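Local coordinates for 3-hydroxyisobutyrate dehydrogenase family protein (Geobacter sulfurreducens, PDB 3PDU), which reduces succinic semialdehyde to gamma-hydroxybutyrate, very probably with NADPH as hydride donor, as a member of the beta-hydroxyacid dehydrogenase family, at residues 17-30 with 40-54. Numbering follows the deposited sequence.
Sequences AANLVRAGFDVTVW and LVALGARQASSPAEV
In the Rossmann-type domain that binds NADP, strand 27-30 pairs in parallel with the short edge strand 46-47. Three backbone bonds tie them: R46 N to V27 O, V29 N to R46 O at 2.8 Å, and A48 N to V29 O. The two strands are the ends of a beta-alpha-beta unit whose connecting helix, 38-43, packs beside helix 13-23 on the sheet face that carries V29. There L40 pushes CD2 against A17 CB (3.6 Å), while its CB sits near V29 CG1. V29 CG1, set beside the backbone N by a chi1 of -58°, also lies 3.9 Å from A45 CB. V21 straddles the exit of the connecting helix: CG1 rests on the carbonyl O of L43 and CG2 on A45 CB (4.0 Å). G44 closes this helix in a Schellman motif.

On the other face, T28 sends CG2 to A48 CB (3.6 Å) and on toward V54. W30, last residue of strand 27-30, touches the bound NADP and lays its indole over the start of helix 51-57. P51 CG stands 3.8 Å from the centroid of the six-membered ring of W30, 6° off the normal, and S50 CA makes a second CH-pi contact over the five-membered ring. At the ring edge, a water accepts from W30 NE1 (2.9 Å) and donates to S49 O. An alanine for W30 would probably leave that water without its NE1 donor and a gap between P51 and the cofactor. S50, as N-cap, accepts from E53 N through OG, and S49 N reaches E53 OE1 from above the carboxylate plane.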
loop_
_atom_site.group_PDB
_atom_site.type_symbol
_atom_site.label_atom_id
_atom_site.label_comp_id
_atom_site.label_asym_id
_atom_site.label_seq_id
_atom_site.Cartn_x
_atom_site.Cartn_y
_atom_site.Cartn_z
ATOM N N ALA A 17 -21.721 26.865 17.556
ATOM C CA ALA A 17 -22.156 27.614 18.732
ATOM C C ALA A 17 -22.870 28.905 18.311
ATOM O O ALA A 17 -23.895 29.271 18.890
ATOM C CB ALA A 17 -20.969 27.915 19.660
ATOM N N ALA A 18 -22.342 29.571 17.289
ATOM C CA ALA A 18 -22.926 30.821 16.799
ATOM C C ALA A 18 -24.339 30.602 16.249
ATOM O O ALA A 18 -25.223 31.445 16.426
ATOM C CB ALA A 18 -22.033 31.449 15.733
ATOM N N ASN A 19 -24.545 29.477 15.566
ATOM C CA ASN A 19 -25.878 29.129 15.089
ATOM C C ASN A 19 -26.907 28.998 16.220
ATOM O O ASN A 19 -28.057 29.394 16.062
ATOM C CB ASN A 19 -25.836 27.848 14.256
ATOM C CG ASN A 19 -25.371 28.102 12.846
ATOM O OD1 ASN A 19 -25.382 29.242 12.386
ATOM N ND2 ASN A 19 -24.965 27.047 12.143
ATOM N N LEU A 20 -26.494 28.438 17.356
ATOM C CA LEU A 20 -27.404 28.299 18.489
ATOM C C LEU A 20 -27.749 29.669 19.062
ATOM O O LEU A 20 -28.903 29.953 19.374
ATOM C CB LEU A 20 -26.789 27.415 19.576
ATOM C CG LEU A 20 -26.515 25.956 19.178
ATOM C CD1 LEU A 20 -25.916 25.170 20.342
ATOM C CD2 LEU A 20 -27.800 25.286 18.697
ATOM N N VAL A 21 -26.745 30.528 19.203
ATOM C CA VAL A 21 -27.000 31.888 19.687
ATOM C C VAL A 21 -27.941 32.627 18.751
ATOM O O VAL A 21 -28.920 33.234 19.192
ATOM C CB VAL A 21 -25.697 32.696 19.869
ATOM C CG1 VAL A 21 -26.022 34.150 20.267
ATOM C CG2 VAL A 21 -24.820 32.029 20.921
ATOM N N ARG A 22 -27.672 32.551 17.452
ATOM C CA ARG A 22 -28.508 33.267 16.489
ATOM C C ARG A 22 -29.931 32.710 16.408
ATOM O O ARG A 22 -30.869 33.451 16.101
ATOM C CB ARG A 22 -27.866 33.290 15.098
ATOM C CG ARG A 22 -26.588 34.109 15.023
ATOM C CD ARG A 22 -26.201 34.374 13.578
ATOM N NE ARG A 22 -24.759 34.525 13.422
ATOM C CZ ARG A 22 -23.946 33.549 13.030
ATOM N NH1 ARG A 22 -24.437 32.344 12.748
ATOM N NH2 ARG A 22 -22.643 33.783 12.917
ATOM N N ALA A 23 -30.090 31.418 16.689
ATOM C CA ALA A 23 -31.419 30.806 16.721
ATOM C C ALA A 23 -32.204 31.256 17.957
ATOM O O ALA A 23 -33.416 31.069 18.038
ATOM C CB ALA A 23 -31.309 29.287 16.682
ATOM N N GLY A 24 -31.509 31.857 18.919
ATOM C CA GLY A 24 -32.172 32.417 20.084
ATOM C C GLY A 24 -32.075 31.622 21.374
ATOM O O GLY A 24 -32.769 31.941 22.355
ATOM N N PHE A 25 -31.232 30.589 21.393
ATOM C CA PHE A 25 -30.995 29.847 22.633
ATOM C C PHE A 25 -30.081 30.621 23.597
ATOM O O PHE A 25 -29.287 31.455 23.172
ATOM C CB PHE A 25 -30.402 28.460 22.350
ATOM C CG PHE A 25 -31.280 27.593 21.483
ATOM C CD1 PHE A 25 -32.466 27.077 21.975
ATOM C CD2 PHE A 25 -30.918 27.303 20.172
ATOM C CE1 PHE A 25 -33.281 26.278 21.171
ATOM C CE2 PHE A 25 -31.726 26.512 19.364
ATOM C CZ PHE A 25 -32.907 26.003 19.861
ATOM N N ASP A 26 -30.234 30.345 24.891
ATOM C CA ASP A 26 -29.346 30.826 25.954
ATOM C C ASP A 26 -28.133 29.900 25.954
ATOM O O ASP A 26 -28.250 28.728 26.321
ATOM C CB ASP A 26 -30.111 30.733 27.288
ATOM C CG ASP A 26 -29.298 31.188 28.497
ATOM O OD1 ASP A 26 -28.055 31.123 28.485
ATOM O OD2 ASP A 26 -29.930 31.590 29.492
ATOM N N VAL A 27 -26.978 30.411 25.522
ATOM C CA VAL A 27 -25.801 29.564 25.319
ATOM C C VAL A 27 -24.642 29.993 26.222
ATOM O O VAL A 27 -24.311 31.176 26.301
ATOM C CB VAL A 27 -25.325 29.566 23.829
ATOM C CG1 VAL A 27 -24.150 28.608 23.630
ATOM C CG2 VAL A 27 -26.477 29.183 22.884
ATOM N N THR A 28 -24.039 29.018 26.896
ATOM C CA THR A 28 -22.824 29.237 27.669
ATOM C C THR A 28 -21.664 28.516 26.982
ATOM O O THR A 28 -21.772 27.334 26.667
ATOM C CB THR A 28 -22.995 28.688 29.085
ATOM O OG1 THR A 28 -24.086 29.358 29.720
ATOM C CG2 THR A 28 -21.734 28.920 29.915
ATOM N N VAL A 29 -20.555 29.218 26.750
ATOM C CA VAL A 29 -19.442 28.629 26.009
ATOM C C VAL A 29 -18.164 28.509 26.832
ATOM O O VAL A 29 -17.934 29.259 27.786
ATOM C CB VAL A 29 -19.114 29.419 24.709
ATOM C CG1 VAL A 29 -20.330 29.487 23.796
ATOM C CG2 VAL A 29 -18.619 30.838 25.046
ATOM N N TRP A 30 -17.341 27.544 26.445
ATOM C CA TRP A 30 -15.999 27.398 26.989
ATOM C C TRP A 30 -15.072 26.897 25.891
ATOM O O TRP A 30 -15.488 26.143 25.004
ATOM C CB TRP A 30 -15.991 26.430 28.181
ATOM C CG TRP A 30 -14.604 26.084 28.667
ATOM C CD1 TRP A 30 -13.873 26.755 29.600
ATOM C CD2 TRP A 30 -13.784 24.984 28.228
ATOM N NE1 TRP A 30 -12.642 26.143 29.770
ATOM C CE2 TRP A 30 -12.567 25.056 28.941
ATOM C CE3 TRP A 30 -13.963 23.949 27.300
ATOM C CZ2 TRP A 30 -11.533 24.128 28.761
ATOM C CZ3 TRP A 30 -12.927 23.024 27.121
ATOM C CH2 TRP A 30 -11.733 23.124 27.851
ATOM N N LEU A 40 -18.189 34.762 20.240
ATOM C CA LEU A 40 -19.448 34.169 20.713
ATOM C C LEU A 40 -20.079 34.970 21.850
ATOM O O LEU A 40 -21.294 35.160 21.889
ATOM C CB LEU A 40 -19.234 32.703 21.088
ATOM C CG LEU A 40 -19.090 32.121 19.673
ATOM C CD1 LEU A 40 -17.836 31.330 19.446
ATOM C CD2 LEU A 40 -20.348 31.394 19.213
ATOM N N VAL A 41 -19.249 35.448 22.768
ATOM C CA VAL A 41 -19.737 36.337 23.826
ATOM C C VAL A 41 -20.305 37.634 23.251
ATOM O O VAL A 41 -21.363 38.095 23.679
ATOM C CB VAL A 41 -18.625 36.653 24.846
ATOM C CG1 VAL A 41 -19.139 37.647 25.905
ATOM C CG2 VAL A 41 -18.147 35.365 25.499
ATOM N N ALA A 42 -19.616 38.219 22.273
ATOM C CA ALA A 42 -20.114 39.443 21.640
ATOM C C ALA A 42 -21.466 39.226 20.953
ATOM O O ALA A 42 -22.269 40.160 20.843
ATOM C CB ALA A 42 -19.083 40.010 20.655
ATOM N N LEU A 43 -21.714 37.997 20.504
ATOM C CA LEU A 43 -22.968 37.639 19.837
ATOM C C LEU A 43 -24.071 37.427 20.861
ATOM O O LEU A 43 -25.251 37.468 20.532
ATOM C CB LEU A 43 -22.808 36.346 19.022
ATOM C CG LEU A 43 -22.384 36.391 17.555
ATOM C CD1 LEU A 43 -22.315 34.963 17.005
ATOM C CD2 LEU A 43 -23.337 37.243 16.714
ATOM N N GLY A 44 -23.682 37.177 22.106
ATOM C CA GLY A 44 -24.656 37.019 23.165
ATOM C C GLY A 44 -24.487 35.780 24.026
ATOM O O GLY A 44 -25.285 35.556 24.932
ATOM N N ALA A 45 -23.465 34.968 23.768
ATOM C CA ALA A 45 -23.217 33.836 24.658
ATOM C C ALA A 45 -22.610 34.303 25.988
ATOM O O ALA A 45 -22.043 35.392 26.067
ATOM C CB ALA A 45 -22.311 32.790 23.972
ATOM N N ARG A 46 -22.737 33.485 27.032
ATOM C CA ARG A 46 -22.012 33.723 28.287
ATOM C C ARG A 46 -20.741 32.888 28.310
ATOM O O ARG A 46 -20.753 31.744 27.881
ATOM C CB ARG A 46 -22.856 33.298 29.486
ATOM C CG ARG A 46 -23.882 34.309 29.964
ATOM C CD ARG A 46 -24.508 33.823 31.266
ATOM N NE ARG A 46 -23.620 32.898 31.971
ATOM C CZ ARG A 46 -22.687 33.265 32.846
ATOM N NH1 ARG A 46 -22.511 34.547 33.140
ATOM N NH2 ARG A 46 -21.928 32.345 33.431
ATOM N N GLN A 47 -19.648 33.442 28.829
ATOM C CA GLN A 47 -18.407 32.677 28.933
ATOM C C GLN A 47 -18.328 31.985 30.289
ATOM O O GLN A 47 -18.650 32.588 31.309
ATOM C CB GLN A 47 -17.190 33.587 28.753
ATOM C CG GLN A 47 -15.858 32.836 28.723
ATOM C CD GLN A 47 -14.694 33.764 28.489
ATOM O OE1 GLN A 47 -14.875 34.976 28.330
ATOM N NE2 GLN A 47 -13.485 33.209 28.470
ATOM N N ALA A 48 -17.890 30.727 30.297
ATOM C CA ALA A 48 -17.664 29.993 31.549
ATOM C C ALA A 48 -16.191 29.650 31.723
ATOM O O ALA A 48 -15.427 29.680 30.766
ATOM C CB ALA A 48 -18.513 28.719 31.586
ATOM N N SER A 49 -15.801 29.303 32.947
ATOM C CA SER A 49 -14.395 29.056 33.269
ATOM C C SER A 49 -13.934 27.608 33.116
ATOM O O SER A 49 -12.735 27.354 33.090
ATOM C CB SER A 49 -14.092 29.530 34.698
ATOM O OG SER A 49 -14.253 30.934 34.797
ATOM N N SER A 50 -14.868 26.660 33.025
ATOM C CA SER A 50 -14.499 25.255 32.857
ATOM C C SER A 50 -15.648 24.413 32.321
ATOM O O SER A 50 -16.820 24.817 32.376
ATOM C CB SER A 50 -14.042 24.661 34.194
ATOM O OG SER A 50 -15.143 24.588 35.084
ATOM N N PRO A 51 -15.324 23.224 31.804
ATOM C CA PRO A 51 -16.389 22.314 31.375
ATOM C C PRO A 51 -17.317 21.971 32.544
ATOM O O PRO A 51 -18.527 21.858 32.354
ATOM C CB PRO A 51 -15.613 21.075 30.902
ATOM C CG PRO A 51 -14.274 21.622 30.486
ATOM C CD PRO A 51 -13.980 22.703 31.488
ATOM N N ALA A 52 -16.749 21.819 33.740
ATOM C CA ALA A 52 -17.535 21.507 34.931
ATOM C C ALA A 52 -18.575 22.590 35.198
ATOM O O ALA A 52 -19.728 22.290 35.499
ATOM C CB ALA A 52 -16.619 21.324 36.159
ATOM N N GLU A 53 -18.169 23.851 35.078
ATOM C CA GLU A 53 -19.099 24.957 35.277
ATOM C C GLU A 53 -20.228 24.928 34.256
ATOM O O GLU A 53 -21.389 25.175 34.587
ATOM C CB GLU A 53 -18.379 26.312 35.230
ATOM C CG GLU A 53 -19.316 27.494 35.480
ATOM C CD GLU A 53 -18.713 28.842 35.110
ATOM O OE1 GLU A 53 -17.476 28.987 35.175
ATOM O OE2 GLU A 53 -19.487 29.760 34.756
ATOM N N VAL A 54 -19.896 24.618 33.010
ATOM C CA VAL A 54 -20.920 24.558 31.973
ATOM C C VAL A 54 -21.929 23.439 32.267
ATOM O O VAL A 54 -23.145 23.649 32.211
ATOM C CB VAL A 54 -20.295 24.344 30.591
ATOM C CG1 VAL A 54 -21.391 24.155 29.529
ATOM C CG2 VAL A 54 -19.375 25.524 30.222
HETATM O O HOH W 1 -26.992 32.953 24.084
HETATM O O HOH W 2 -10.193 26.575 31.343
#